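Local coordinates for UTP--glucose-1-phosphate uridylyltransferase YngB (Bacillus subtilis, PDB 7O2N), which catalyses the formation of UDP-glucose from glucose 1-phosphate and UTP, a step toward the diglucosyl-diacylglycerol glycolipid of the membrane, at residues L145-G158 / A202-F214. Residues are numbered along the deposited sequence; the frame is centred on the assembly and turned at random.
Sequences LMDVYDVYGTEVVG and AVMGRYVLNSSIF
Gly158 ties strand 156-158 to both strands of the other segment: its O accepts from Met204 N at 2.7 Å, nearly straight at 164°, and its N donates to Arg206 O, the donor standing above that carbonyl plane. Between these two bonds the chain turns a corner at Gly205; strand 156-161 pairs antiparallel with both 201-204 and 206-210, although the short segments 156-158 and 202-204 lie nearly at right angles. Val208 N donates to Val156 O at 3.0 Å, while the return bond is weak. Beyond Val156, the bent Glu155 side chain brings OE2 to Asn210 N, a weak bond of 3.4 Å, and lays CG against Leu209 CD2. Arg206 leads away to salt bridges with Asp133 on strand 133-136 and Glu44 on helix 37-47.

Val208 lies on the face of the sheet that meets helix 145-152. Its CG2 meets Leu145 CB. Tyr149 CG, anti to the backbone N (chi1 -177°), brings the ring across to Val208 CG1, 4.2 Å from the ring centroid in an off-centre CH-pi contact. With an alanine here in place of Tyr149, Val208 CG1 would probably lose its aromatic partner, opening a gap between helix and strand. On the other face, Val157 packs CG1 on Val203 CG1 (3.5 Å) and CG2 beside Tyr207.

Helix 141-152 thus covers one face of this GT-A-type sheet, and helix 230-240 touches Tyr207 on the other. Strand 206-210 lies between strands 156-161 and 125-129.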
loop_
_atom_site.group_PDB
_atom_site.type_symbol
_atom_site.label_atom_id
_atom_site.label_comp_id
_atom_site.label_asym_id
_atom_site.label_seq_id
_atom_site.Cartn_x
_atom_site.Cartn_y
_atom_site.Cartn_z
ATOM N N LEU A 145 3.029 -25.952 -13.594
ATOM C CA LEU A 145 3.791 -25.812 -14.832
ATOM C C LEU A 145 4.992 -26.748 -14.819
ATOM O O LEU A 145 5.373 -27.281 -15.868
ATOM C CB LEU A 145 4.319 -24.382 -14.958
ATOM C CG LEU A 145 3.419 -23.390 -15.675
ATOM C CD1 LEU A 145 2.580 -22.661 -14.647
ATOM C CD2 LEU A 145 4.256 -22.395 -16.458
ATOM N N MET A 146 5.594 -26.889 -13.620
ATOM C CA MET A 146 6.818 -27.654 -13.444
ATOM C C MET A 146 6.521 -29.136 -13.693
ATOM O O MET A 146 7.352 -29.877 -14.234
ATOM C CB MET A 146 7.412 -27.454 -12.041
ATOM C CG MET A 146 8.282 -26.204 -11.862
ATOM S SD MET A 146 8.423 -25.646 -10.095
ATOM C CE MET A 146 9.378 -26.984 -9.390
ATOM N N ASP A 147 5.302 -29.551 -13.321
ATOM C CA ASP A 147 4.902 -30.944 -13.396
ATOM C C ASP A 147 4.719 -31.341 -14.856
ATOM O O ASP A 147 5.112 -32.443 -15.245
ATOM C CB ASP A 147 3.780 -31.246 -12.404
ATOM C CG ASP A 147 4.294 -31.194 -10.983
ATOM O OD1 ASP A 147 5.467 -30.821 -10.809
ATOM O OD2 ASP A 147 3.535 -31.524 -10.063
ATOM N N VAL A 148 4.179 -30.421 -15.662
ATOM C CA VAL A 148 4.127 -30.663 -17.094
ATOM C C VAL A 148 5.547 -30.667 -17.665
ATOM O O VAL A 148 5.825 -31.444 -18.588
ATOM C CB VAL A 148 3.120 -29.770 -17.865
ATOM C CG1 VAL A 148 2.524 -28.669 -16.997
ATOM C CG2 VAL A 148 3.642 -29.219 -19.197
ATOM N N TYR A 149 6.446 -29.842 -17.093
ATOM C CA TYR A 149 7.824 -29.827 -17.573
ATOM C C TYR A 149 8.512 -31.177 -17.340
ATOM O O TYR A 149 9.067 -31.747 -18.288
ATOM C CB TYR A 149 8.663 -28.706 -16.951
ATOM C CG TYR A 149 10.059 -28.665 -17.513
ATOM C CD1 TYR A 149 10.269 -28.088 -18.757
ATOM C CD2 TYR A 149 11.140 -29.246 -16.851
ATOM C CE1 TYR A 149 11.524 -28.075 -19.339
ATOM C CE2 TYR A 149 12.398 -29.258 -17.433
ATOM C CZ TYR A 149 12.588 -28.666 -18.681
ATOM O OH TYR A 149 13.794 -28.610 -19.316
ATOM N N ASP A 150 8.487 -31.649 -16.077
ATOM C CA ASP A 150 9.023 -32.940 -15.681
ATOM C C ASP A 150 8.760 -33.993 -16.760
ATOM O O ASP A 150 9.599 -34.857 -16.996
ATOM C CB ASP A 150 8.463 -33.417 -14.338
ATOM C CG ASP A 150 9.133 -32.834 -13.099
ATOM O OD1 ASP A 150 8.548 -32.956 -12.007
ATOM O OD2 ASP A 150 10.219 -32.239 -13.233
ATOM N N VAL A 151 7.604 -33.914 -17.431
ATOM C CA VAL A 151 7.281 -34.942 -18.404
ATOM C C VAL A 151 7.707 -34.502 -19.798
ATOM O O VAL A 151 8.645 -35.076 -20.322
ATOM C CB VAL A 151 5.833 -35.462 -18.325
ATOM C CG1 VAL A 151 5.165 -35.227 -16.966
ATOM C CG2 VAL A 151 4.990 -34.979 -19.489
ATOM N N TYR A 152 7.085 -33.471 -20.379
ATOM C CA TYR A 152 7.358 -33.126 -21.772
ATOM C C TYR A 152 8.718 -32.452 -21.960
ATOM O O TYR A 152 9.280 -32.510 -23.053
ATOM C CB TYR A 152 6.250 -32.265 -22.382
ATOM C CG TYR A 152 4.901 -32.925 -22.366
ATOM C CD1 TYR A 152 4.113 -32.902 -21.226
ATOM C CD2 TYR A 152 4.420 -33.583 -23.486
ATOM C CE1 TYR A 152 2.874 -33.519 -21.194
ATOM C CE2 TYR A 152 3.176 -34.194 -23.476
ATOM C CZ TYR A 152 2.407 -34.160 -22.325
ATOM O OH TYR A 152 1.188 -34.754 -22.287
ATOM N N GLY A 153 9.224 -31.778 -20.920
ATOM C CA GLY A 153 10.559 -31.208 -20.977
ATOM C C GLY A 153 10.728 -30.093 -22.013
ATOM O O GLY A 153 11.849 -29.662 -22.262
ATOM N N THR A 154 9.636 -29.619 -22.618
ATOM C CA THR A 154 9.705 -28.442 -23.470
ATOM C C THR A 154 9.344 -27.202 -22.661
ATOM O O THR A 154 8.974 -27.302 -21.490
ATOM C CB THR A 154 8.680 -28.486 -24.609
ATOM O OG1 THR A 154 7.520 -29.203 -24.187
ATOM C CG2 THR A 154 9.231 -29.075 -25.883
ATOM N N GLU A 155 9.437 -26.044 -23.330
ATOM C CA GLU A 155 9.005 -24.760 -22.797
ATOM C C GLU A 155 7.506 -24.842 -22.518
ATOM O O GLU A 155 6.719 -24.937 -23.453
ATOM C CB GLU A 155 9.320 -23.636 -23.791
ATOM C CG GLU A 155 10.778 -23.188 -23.820
ATOM C CD GLU A 155 11.822 -24.093 -24.471
ATOM O OE1 GLU A 155 11.435 -25.116 -25.091
ATOM O OE2 GLU A 155 13.039 -23.778 -24.351
ATOM N N VAL A 156 7.132 -24.843 -21.232
ATOM C CA VAL A 156 5.746 -24.871 -20.789
ATOM C C VAL A 156 5.274 -23.462 -20.405
ATOM O O VAL A 156 6.020 -22.673 -19.834
ATOM C CB VAL A 156 5.483 -25.933 -19.691
ATOM C CG1 VAL A 156 6.699 -26.778 -19.335
ATOM C CG2 VAL A 156 4.770 -25.410 -18.452
ATOM N N VAL A 157 4.020 -23.148 -20.754
ATOM C CA VAL A 157 3.372 -21.874 -20.466
ATOM C C VAL A 157 2.185 -22.140 -19.534
ATOM O O VAL A 157 1.545 -23.182 -19.617
ATOM C CB VAL A 157 2.925 -21.183 -21.774
ATOM C CG1 VAL A 157 1.552 -20.576 -21.648
ATOM C CG2 VAL A 157 3.901 -20.138 -22.279
ATOM N N GLY A 158 1.891 -21.188 -18.644
ATOM C CA GLY A 158 0.752 -21.252 -17.738
ATOM C C GLY A 158 -0.434 -20.446 -18.270
ATOM O O GLY A 158 -0.300 -19.258 -18.582
ATOM N N ALA A 202 -5.384 -17.518 -22.565
ATOM C CA ALA A 202 -4.360 -16.504 -22.336
ATOM C C ALA A 202 -3.297 -16.983 -21.339
ATOM O O ALA A 202 -3.591 -17.754 -20.408
ATOM C CB ALA A 202 -5.017 -15.227 -21.872
ATOM N N VAL A 203 -2.051 -16.524 -21.561
ATOM C CA VAL A 203 -0.921 -16.908 -20.720
ATOM C C VAL A 203 -0.888 -15.977 -19.514
ATOM O O VAL A 203 -0.993 -14.757 -19.674
ATOM C CB VAL A 203 0.431 -16.918 -21.469
ATOM C CG1 VAL A 203 0.290 -17.508 -22.870
ATOM C CG2 VAL A 203 1.055 -15.525 -21.541
ATOM N N MET A 204 -0.699 -16.571 -18.328
ATOM C CA MET A 204 -0.873 -15.837 -17.084
ATOM C C MET A 204 0.465 -15.620 -16.372
ATOM O O MET A 204 0.651 -16.108 -15.246
ATOM C CB MET A 204 -1.882 -16.541 -16.164
ATOM C CG MET A 204 -3.205 -16.883 -16.857
ATOM S SD MET A 204 -4.382 -15.506 -17.066
ATOM C CE MET A 204 -3.279 -14.163 -17.501
ATOM N N GLY A 205 1.369 -14.884 -17.057
ATOM C CA GLY A 205 2.737 -14.587 -16.647
ATOM C C GLY A 205 3.392 -15.673 -15.789
ATOM O O GLY A 205 3.987 -15.402 -14.751
ATOM N N ARG A 206 3.258 -16.927 -16.223
ATOM C CA ARG A 206 4.018 -18.033 -15.663
ATOM C C ARG A 206 4.657 -18.779 -16.828
ATOM O O ARG A 206 4.012 -18.973 -17.853
ATOM C CB ARG A 206 3.121 -18.892 -14.779
ATOM C CG ARG A 206 2.659 -18.142 -13.546
ATOM C CD ARG A 206 1.857 -19.008 -12.594
ATOM N NE ARG A 206 1.320 -18.212 -11.497
ATOM C CZ ARG A 206 0.419 -17.227 -11.623
ATOM N NH1 ARG A 206 -0.049 -16.864 -12.814
ATOM N NH2 ARG A 206 0.016 -16.593 -10.537
ATOM N N TYR A 207 5.958 -19.077 -16.703
ATOM C CA TYR A 207 6.690 -19.821 -17.720
ATOM C C TYR A 207 7.711 -20.726 -17.037
ATOM O O TYR A 207 8.237 -20.366 -15.994
ATOM C CB TYR A 207 7.445 -18.896 -18.673
ATOM C CG TYR A 207 6.660 -17.774 -19.292
ATOM C CD1 TYR A 207 6.205 -16.690 -18.545
ATOM C CD2 TYR A 207 6.463 -17.730 -20.666
ATOM C CE1 TYR A 207 5.524 -15.628 -19.136
ATOM C CE2 TYR A 207 5.809 -16.666 -21.282
ATOM C CZ TYR A 207 5.324 -15.617 -20.512
ATOM O OH TYR A 207 4.679 -14.576 -21.115
ATOM N N VAL A 208 7.935 -21.908 -17.619
ATOM C CA VAL A 208 9.156 -22.652 -17.404
ATOM C C VAL A 208 9.893 -22.713 -18.741
ATOM O O VAL A 208 9.279 -22.919 -19.781
ATOM C CB VAL A 208 8.867 -24.022 -16.779
ATOM C CG1 VAL A 208 10.100 -24.907 -16.752
ATOM C CG2 VAL A 208 8.348 -23.841 -15.369
ATOM N N LEU A 209 11.205 -22.438 -18.713
ATOM C CA LEU A 209 11.992 -22.299 -19.929
ATOM C C LEU A 209 13.276 -23.126 -19.867
ATOM O O LEU A 209 13.719 -23.560 -18.799
ATOM C CB LEU A 209 12.320 -20.818 -20.146
ATOM C CG LEU A 209 11.127 -19.906 -20.396
ATOM C CD1 LEU A 209 11.614 -18.527 -20.822
ATOM C CD2 LEU A 209 10.210 -20.502 -21.456
ATOM N N ASN A 210 13.862 -23.326 -21.053
ATOM C CA ASN A 210 15.127 -24.030 -21.167
ATOM C C ASN A 210 16.229 -23.019 -21.453
ATOM O O ASN A 210 15.975 -21.959 -22.035
ATOM C CB ASN A 210 15.059 -25.147 -22.215
ATOM C CG ASN A 210 14.433 -26.407 -21.665
ATOM O OD1 ASN A 210 13.535 -26.975 -22.280
ATOM N ND2 ASN A 210 14.882 -26.818 -20.488
ATOM N N SER A 211 17.443 -23.370 -21.009
ATOM C CA SER A 211 18.658 -22.628 -21.304
ATOM C C SER A 211 18.684 -22.234 -22.779
ATOM O O SER A 211 19.015 -21.093 -23.106
ATOM C CB SER A 211 19.834 -23.470 -20.965
ATOM O OG SER A 211 19.483 -24.436 -19.982
ATOM N N SER A 212 18.319 -23.189 -23.654
ATOM C CA SER A 212 18.195 -22.988 -25.094
ATOM C C SER A 212 17.634 -21.605 -25.392
ATOM O O SER A 212 18.133 -20.919 -26.274
ATOM C CB SER A 212 17.326 -24.040 -25.720
ATOM O OG SER A 212 17.009 -25.051 -24.767
ATOM N N ILE A 213 16.609 -21.210 -24.624
ATOM C CA ILE A 213 15.828 -20.013 -24.886
ATOM C C ILE A 213 16.730 -18.779 -24.947
ATOM O O ILE A 213 16.327 -17.739 -25.472
ATOM C CB ILE A 213 14.675 -19.867 -23.868
ATOM C CG1 ILE A 213 13.465 -19.154 -24.469
ATOM C CG2 ILE A 213 15.122 -19.225 -22.571
ATOM C CD1 ILE A 213 12.767 -19.963 -25.545
ATOM N N PHE A 214 17.959 -18.910 -24.433
ATOM C CA PHE A 214 18.867 -17.773 -24.384
ATOM C C PHE A 214 19.355 -17.419 -25.784
ATOM O O PHE A 214 19.198 -16.279 -26.225
ATOM C CB PHE A 214 19.964 -17.985 -23.342
ATOM C CG PHE A 214 19.440 -17.791 -21.946
ATOM C CD1 PHE A 214 18.741 -16.631 -21.617
ATOM C CD2 PHE A 214 19.621 -18.764 -20.974
ATOM C CE1 PHE A 214 18.224 -16.442 -20.343
ATOM C CE2 PHE A 214 19.101 -18.575 -19.702
ATOM C CZ PHE A 214 18.405 -17.418 -19.388
#